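Local coordinates for protein trans-4-hydroxy-L-proline dehydratase (Clostridioides difficile 70-100-2010, PDB 6VXC) that catalyses the glycyl-radical dehydration of trans-4-hydroxy-L-proline to (S)-1-pyrroline-5-carboxylate in the anaerobic breakdown of hydroxyproline, at residues D194-K197 with D198-R202; P542-S545 with T546-D549; L766-A769 with Q770-Q774. One frame throughout, in Å; residues are numbered along the deposited sequence.

Contact 1: residues D194-K197 with D198-R202; sequences DLKK and DIEAR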
# COMPACT_ATOMS: atom_id res chain seq x y z
N ASP A 194 -20.78 -0.96 -22.45
CA ASP A 194 -20.38 0.31 -23.05
C ASP A 194 -18.90 0.32 -23.41
O ASP A 194 -18.50 0.79 -24.49
CB ASP A 194 -20.65 1.48 -22.10
CG ASP A 194 -22.12 1.69 -21.82
OD1 ASP A 194 -22.95 1.54 -22.75
OD2 ASP A 194 -22.43 2.03 -20.66
N LEU A 195 -18.05 -0.12 -22.48
CA LEU A 195 -16.61 -0.12 -22.74
C LEU A 195 -16.31 -1.05 -23.91
O LEU A 195 -15.49 -0.72 -24.77
CB LEU A 195 -15.86 -0.55 -21.48
CG LEU A 195 -15.95 0.43 -20.29
CD1 LEU A 195 -15.44 -0.19 -18.98
CD2 LEU A 195 -15.17 1.69 -20.58
N LYS A 196 -17.00 -2.18 -23.98
CA LYS A 196 -16.77 -3.08 -25.11
C LYS A 196 -17.10 -2.41 -26.44
O LYS A 196 -16.36 -2.55 -27.41
CB LYS A 196 -17.58 -4.37 -24.94
CG LYS A 196 -17.22 -5.40 -25.99
CD LYS A 196 -17.98 -6.69 -25.83
CE LYS A 196 -17.67 -7.62 -27.00
NZ LYS A 196 -18.41 -8.89 -26.88
N LYS A 197 -18.19 -1.64 -26.49
CA LYS A 197 -18.49 -0.90 -27.71
C LYS A 197 -17.39 0.10 -28.03
O LYS A 197 -17.04 0.31 -29.19
CB LYS A 197 -19.83 -0.18 -27.58
CG LYS A 197 -21.02 -1.11 -27.61
CD LYS A 197 -22.33 -0.36 -27.58
CE LYS A 197 -23.48 -1.28 -27.96
NZ LYS A 197 -24.80 -0.67 -27.62
N ASP A 198 -16.86 0.77 -27.00
CA ASP A 198 -15.71 1.65 -27.21
C ASP A 198 -14.53 0.88 -27.79
O ASP A 198 -13.83 1.38 -28.67
CB ASP A 198 -15.31 2.32 -25.89
CG ASP A 198 -16.36 3.30 -25.37
OD1 ASP A 198 -17.26 3.73 -26.12
OD2 ASP A 198 -16.27 3.65 -24.18
N ILE A 199 -14.27 -0.32 -27.27
CA ILE A 199 -13.13 -1.10 -27.73
C ILE A 199 -13.34 -1.56 -29.18
O ILE A 199 -12.44 -1.47 -30.01
CB ILE A 199 -12.90 -2.29 -26.78
CG1 ILE A 199 -12.38 -1.77 -25.42
CG2 ILE A 199 -11.97 -3.34 -27.42
CD1 ILE A 199 -12.61 -2.73 -24.26
N GLU A 200 -14.55 -2.02 -29.50
CA GLU A 200 -14.84 -2.43 -30.87
C GLU A 200 -14.70 -1.27 -31.84
O GLU A 200 -14.23 -1.45 -32.97
CB GLU A 200 -16.23 -3.05 -30.92
CG GLU A 200 -16.27 -4.41 -30.25
CD GLU A 200 -17.67 -4.98 -30.06
OE1 GLU A 200 -18.66 -4.22 -30.11
OE2 GLU A 200 -17.77 -6.22 -29.91
N ALA A 201 -15.08 -0.07 -31.41
CA ALA A 201 -14.87 1.10 -32.26
C ALA A 201 -13.39 1.35 -32.51
O ALA A 201 -12.99 1.67 -33.64
CB ALA A 201 -15.52 2.33 -31.62
N ARG A 202 -12.55 1.21 -31.48
CA ARG A 202 -11.11 1.37 -31.67
C ARG A 202 -10.57 0.31 -32.62
O ARG A 202 -9.76 0.61 -33.49
CB ARG A 202 -10.38 1.29 -30.32
CG ARG A 202 -10.43 2.55 -29.48
CD ARG A 202 -9.63 3.71 -30.09
NE ARG A 202 -8.18 3.50 -30.02
CZ ARG A 202 -7.37 3.46 -31.07
NH1 ARG A 202 -7.85 3.62 -32.30
NH2 ARG A 202 -6.08 3.25 -30.90

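Contact 2: residues P542-S545 with T546-D549; sequences PLMS and TIVD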
# COMPACT_ATOMS: atom_id res chain seq x y z
N PRO A 542 -5.66 -6.99 -19.02
CA PRO A 542 -6.72 -6.38 -19.86
C PRO A 542 -7.90 -5.87 -19.06
O PRO A 542 -8.48 -4.85 -19.44
CB PRO A 542 -7.15 -7.52 -20.79
CG PRO A 542 -6.18 -8.62 -20.59
CD PRO A 542 -5.45 -8.41 -19.30
N LEU A 543 -8.29 -6.52 -17.96
CA LEU A 543 -9.43 -5.98 -17.21
C LEU A 543 -9.08 -4.61 -16.64
O LEU A 543 -9.78 -3.63 -16.89
CB LEU A 543 -9.88 -6.94 -16.11
CG LEU A 543 -11.02 -6.41 -15.22
CD1 LEU A 543 -12.27 -6.11 -16.07
CD2 LEU A 543 -11.39 -7.39 -14.08
N MET A 544 -7.96 -4.50 -15.92
CA MET A 544 -7.60 -3.18 -15.38
C MET A 544 -7.51 -2.14 -16.49
O MET A 544 -7.93 -0.98 -16.29
CB MET A 544 -6.29 -3.26 -14.60
CG MET A 544 -5.86 -1.92 -13.99
SD MET A 544 -6.90 -1.44 -12.57
CE MET A 544 -6.34 -2.66 -11.39
N SER A 545 -7.00 -2.52 -17.66
CA SER A 545 -6.84 -1.55 -18.74
C SER A 545 -8.17 -0.95 -19.17
O SER A 545 -8.20 0.21 -19.61
CB SER A 545 -6.14 -2.20 -19.93
OG SER A 545 -4.85 -2.68 -19.56
N THR A 546 -9.28 -1.69 -19.06
CA THR A 546 -10.55 -1.17 -19.55
C THR A 546 -11.03 0.04 -18.76
O THR A 546 -11.82 0.83 -19.28
CB THR A 546 -11.65 -2.24 -19.51
OG1 THR A 546 -11.90 -2.63 -18.15
CG2 THR A 546 -11.27 -3.48 -20.37
N ILE A 547 -10.56 0.23 -17.52
CA ILE A 547 -11.10 1.28 -16.67
C ILE A 547 -10.06 2.34 -16.32
O ILE A 547 -10.30 3.15 -15.44
CB ILE A 547 -11.73 0.70 -15.39
CG1 ILE A 547 -10.68 -0.10 -14.63
CG2 ILE A 547 -12.98 -0.12 -15.73
CD1 ILE A 547 -11.10 -0.51 -13.24
N VAL A 548 -8.92 2.31 -16.96
CA VAL A 548 -7.90 3.26 -16.70
C VAL A 548 -7.61 4.16 -17.89
O VAL A 548 -7.23 3.69 -18.94
CB VAL A 548 -6.58 2.60 -16.27
CG1 VAL A 548 -5.46 3.61 -16.30
CG2 VAL A 548 -6.66 1.89 -14.96
N ASP A 549 -7.76 5.45 -17.67
CA ASP A 549 -7.45 6.40 -18.69
C ASP A 549 -6.06 6.35 -19.26
O ASP A 549 -5.07 6.48 -18.63
CB ASP A 549 -7.79 7.83 -18.35
CG ASP A 549 -9.26 8.10 -18.37
OD1 ASP A 549 -9.98 7.44 -19.06
OD2 ASP A 549 -9.65 9.00 -17.69

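Contact 3: residues L766-A769 with Q770-Q774; sequences LLEA and QKNPQ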
# COMPACT_ATOMS: atom_id res chain seq x y z
N LEU A 766 -0.35 -1.98 26.45
CA LEU A 766 0.44 -2.72 25.46
C LEU A 766 1.36 -3.70 26.16
O LEU A 766 1.54 -4.84 25.71
CB LEU A 766 1.26 -1.76 24.60
CG LEU A 766 0.56 -0.89 23.53
CD1 LEU A 766 1.24 -0.88 22.18
CD2 LEU A 766 -0.92 -1.15 23.42
N LEU A 767 1.98 -3.28 27.27
CA LEU A 767 2.86 -4.17 28.02
C LEU A 767 2.10 -5.37 28.57
O LEU A 767 2.59 -6.50 28.52
CB LEU A 767 3.55 -3.39 29.13
CG LEU A 767 4.51 -2.31 28.65
CD1 LEU A 767 5.05 -1.53 29.82
CD2 LEU A 767 5.65 -2.91 27.85
N GLU A 768 0.88 -5.14 29.08
CA GLU A 768 0.05 -6.25 29.52
C GLU A 768 -0.30 -7.16 28.36
O GLU A 768 -0.32 -8.39 28.51
CB GLU A 768 -1.23 -5.73 30.17
CG GLU A 768 -1.15 -5.61 31.68
CD GLU A 768 -0.75 -6.93 32.34
OE1 GLU A 768 0.23 -6.94 33.10
OE2 GLU A 768 -1.39 -7.97 32.04
N ALA A 769 -0.58 -6.58 27.19
CA ALA A 769 -0.93 -7.41 26.04
C ALA A 769 0.22 -8.31 25.63
O ALA A 769 -0.01 -9.40 25.11
CB ALA A 769 -1.36 -6.53 24.86
N GLN A 770 1.47 -7.87 25.84
CA GLN A 770 2.61 -8.74 25.55
C GLN A 770 2.67 -9.92 26.52
O GLN A 770 3.07 -11.02 26.13
CB GLN A 770 3.92 -7.96 25.62
CG GLN A 770 4.09 -6.93 24.54
CD GLN A 770 5.44 -6.22 24.63
OE1 GLN A 770 5.85 -5.80 25.71
NE2 GLN A 770 6.13 -6.10 23.50
N LYS A 771 2.31 -9.70 27.79
CA LYS A 771 2.35 -10.79 28.76
C LYS A 771 1.19 -11.75 28.59
O LYS A 771 1.36 -12.95 28.83
CB LYS A 771 2.32 -10.27 30.20
CG LYS A 771 3.53 -9.49 30.67
CD LYS A 771 3.13 -8.74 31.93
CE LYS A 771 2.70 -9.72 33.04
NZ LYS A 771 1.85 -9.12 34.12
N ASN A 772 0.02 -11.26 28.22
CA ASN A 772 -1.20 -12.06 28.14
C ASN A 772 -1.95 -11.71 26.87
O ASN A 772 -2.99 -11.05 26.91
CB ASN A 772 -2.08 -11.84 29.38
CG ASN A 772 -1.46 -12.38 30.66
OD1 ASN A 772 -1.14 -11.62 31.59
ND2 ASN A 772 -1.32 -13.71 30.74
N PRO A 773 -1.44 -12.15 25.72
CA PRO A 773 -2.07 -11.75 24.45
C PRO A 773 -3.53 -12.15 24.35
O PRO A 773 -4.31 -11.44 23.71
CB PRO A 773 -1.22 -12.48 23.40
CG PRO A 773 0.03 -12.85 24.11
CD PRO A 773 -0.29 -13.04 25.53
N GLN A 774 -3.93 -13.26 24.97
CA GLN A 774 -5.30 -13.73 24.82
C GLN A 774 -6.32 -12.79 25.46
O GLN A 774 -7.49 -12.84 25.09
CB GLN A 774 -5.43 -15.15 25.39
CG GLN A 774 -5.23 -15.26 26.90
CD GLN A 774 -3.78 -15.02 27.37
OE1 GLN A 774 -2.81 -15.43 26.73
NE2 GLN A 774 -3.65 -14.35 28.52
O HOH W 1 5.48 -6.87 28.39

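Contact 1: residues D194-K197 with D198-R202
Four successive i to i+4 backbone bonds join D194-K197 to D198-R202. D198 N donates to D194 O at 3.0 Å. I199 N donates to L195 O at 2.8 Å, and E200 N reaches K196 O, also at 2.8 Å. A201 N closes the set on K197 O at 3.0 Å.

Among the side chains, K196 and E200 make the main i to i+4 pair. K196 CG stands anti to its own backbone N (chi1 -172°), and the rest of the chain is fully extended. E200 crosses it at a slant, and E200 OE2 meets the methylene K196 CE at 3.2 Å. The ammonium itself lies farther off, with K196 NZ 4.1 Å from E200 OE2. This is a nearby opposite charge and not a salt bridge. K196 NZ instead forms its salt bridge with D229 on helix 214-248.

D198 OD2 makes a salt bridge with K190 NZ, while D194 OD2 accepts from the backbone N of G191. L195 CD2 passes 4.2 Å from D198 OD2, a loose contact. L195 and I199 are the buried residues. I199 CG1 rests on L195 O at 3.3 Å. Both side chains pack on I552 of helix 551-554, and I199 also touches M224 and C228 of helix 214-248.

The segments form one amphipathic stretch of alpha-helix, part of helix 192-205 in the pyruvate formate-lyase-like region. L195 and I199 make its buried strip. K196 and R202 reach from the margins of that strip to neighbouring elements, K196 to D229 and R202 NE to the carbonyl of I552, while K197 is exposed.

Contact 2: residues P542-S545 with T546-D549
T546 folds its hydroxyl back onto the preceding turn. T546 OG1 donates to L543 O at 2.7 Å, in the plane of that carbonyl. The same oxygen accepts T546 N at 3.0 Å, but this donor stands 55° out of the plane. L543 O is therefore gripped twice by one residue. The hydroxyl can reach it because T546 OG1 lies between its own backbone N and carbonyl carbon (chi1 64°). That torsion also sends T546 CG2 toward P542 O, at 3.2 Å.

The bond from T546 N to P542 O is only weak. I547 N donates to M544 O at 3.1 Å. V548 N approaches S545 O at 3.5 Å, a weak bond, though a straight one at 169°. The I547 and V548 bonds each span three residues.

S545 OG accepts from the backbone N of Y558 and donates to the carbonyl of C541, the residue just before P542. At the start of the helix, the carboxylate of E293 accepts from the backbone N of both L543 and M544.

The apolar side chains pack around these bonds. M544 is bent at its second and third torsions, and its CG meets V548 CG2 at 4.0 Å. M544 SD lies 4.4 Å from I547 CD1. Helix 276-293 covers L543, M544 and I547, and F192 touches L543, T546 and I547.

This is a short, buried helical turn with i to i+3 bonds, in which a threonine hydroxyl binds an i-3 carbonyl. It leads directly into the link to helix 551-554.

Contact 3: residues L766-A769 with Q770-Q774
Q770 continues the helix by donating its N to L766 O at 3.0 Å. Its side chain runs alongside that of L767, and Q770 OE1 comes within 3.6 Å of L767 CD2. A water donates to both Q770 OE1 and L767 O, bridging side chain and backbone. The other end of the amide, Q770 NE2, is held by D799 and Q798 of helix 795-803.

K771 N donates to L767 O at 3.3 Å. A bend at its third torsion (chi3 61°) brings the ammonium back over the preceding turn. K771 NZ forms a salt bridge with E768 OE1 at 2.9 Å, on the syn lone pair of that oxygen. The two side chains cross at a slant.

N772 is where the chain leaves helical geometry. Its N still bonds to E768 O at 2.9 Å.

P773 has no N-H to give A769 O. P773 CA makes a C-H...O contact with that oxygen instead, at 3.2 Å.

The chemistry implies two things. An i to i+3 ion pair, E768 with K771, lies on the last turn of the helix. P773 cannot donate an N-H to A769 O, and the i to i+4 pattern is not continued there.

In the fold
Contacts 1 and 2 are neighbours, with centres 12 Å apart, and both belong to the pyruvate formate-lyase-like region. They meet where L195 and I199 of helix 192-205 pack on T546 and I547, so the aliphatic face of one is part of the wall around the other. Contact 3 lies on the opposite side of the chain's centre, in the glycine radical region, about 34 Å from contact 2 at the nearest atoms. The touching residues of contact 2 are all buried, and it relies on backbone and hydroxyl bonds. Contacts 1 and 3 are partly buried, with charged side chains. In contact 1, K196 sends its charge to another helix, whereas contact 3 pairs lysine and glutamate within one.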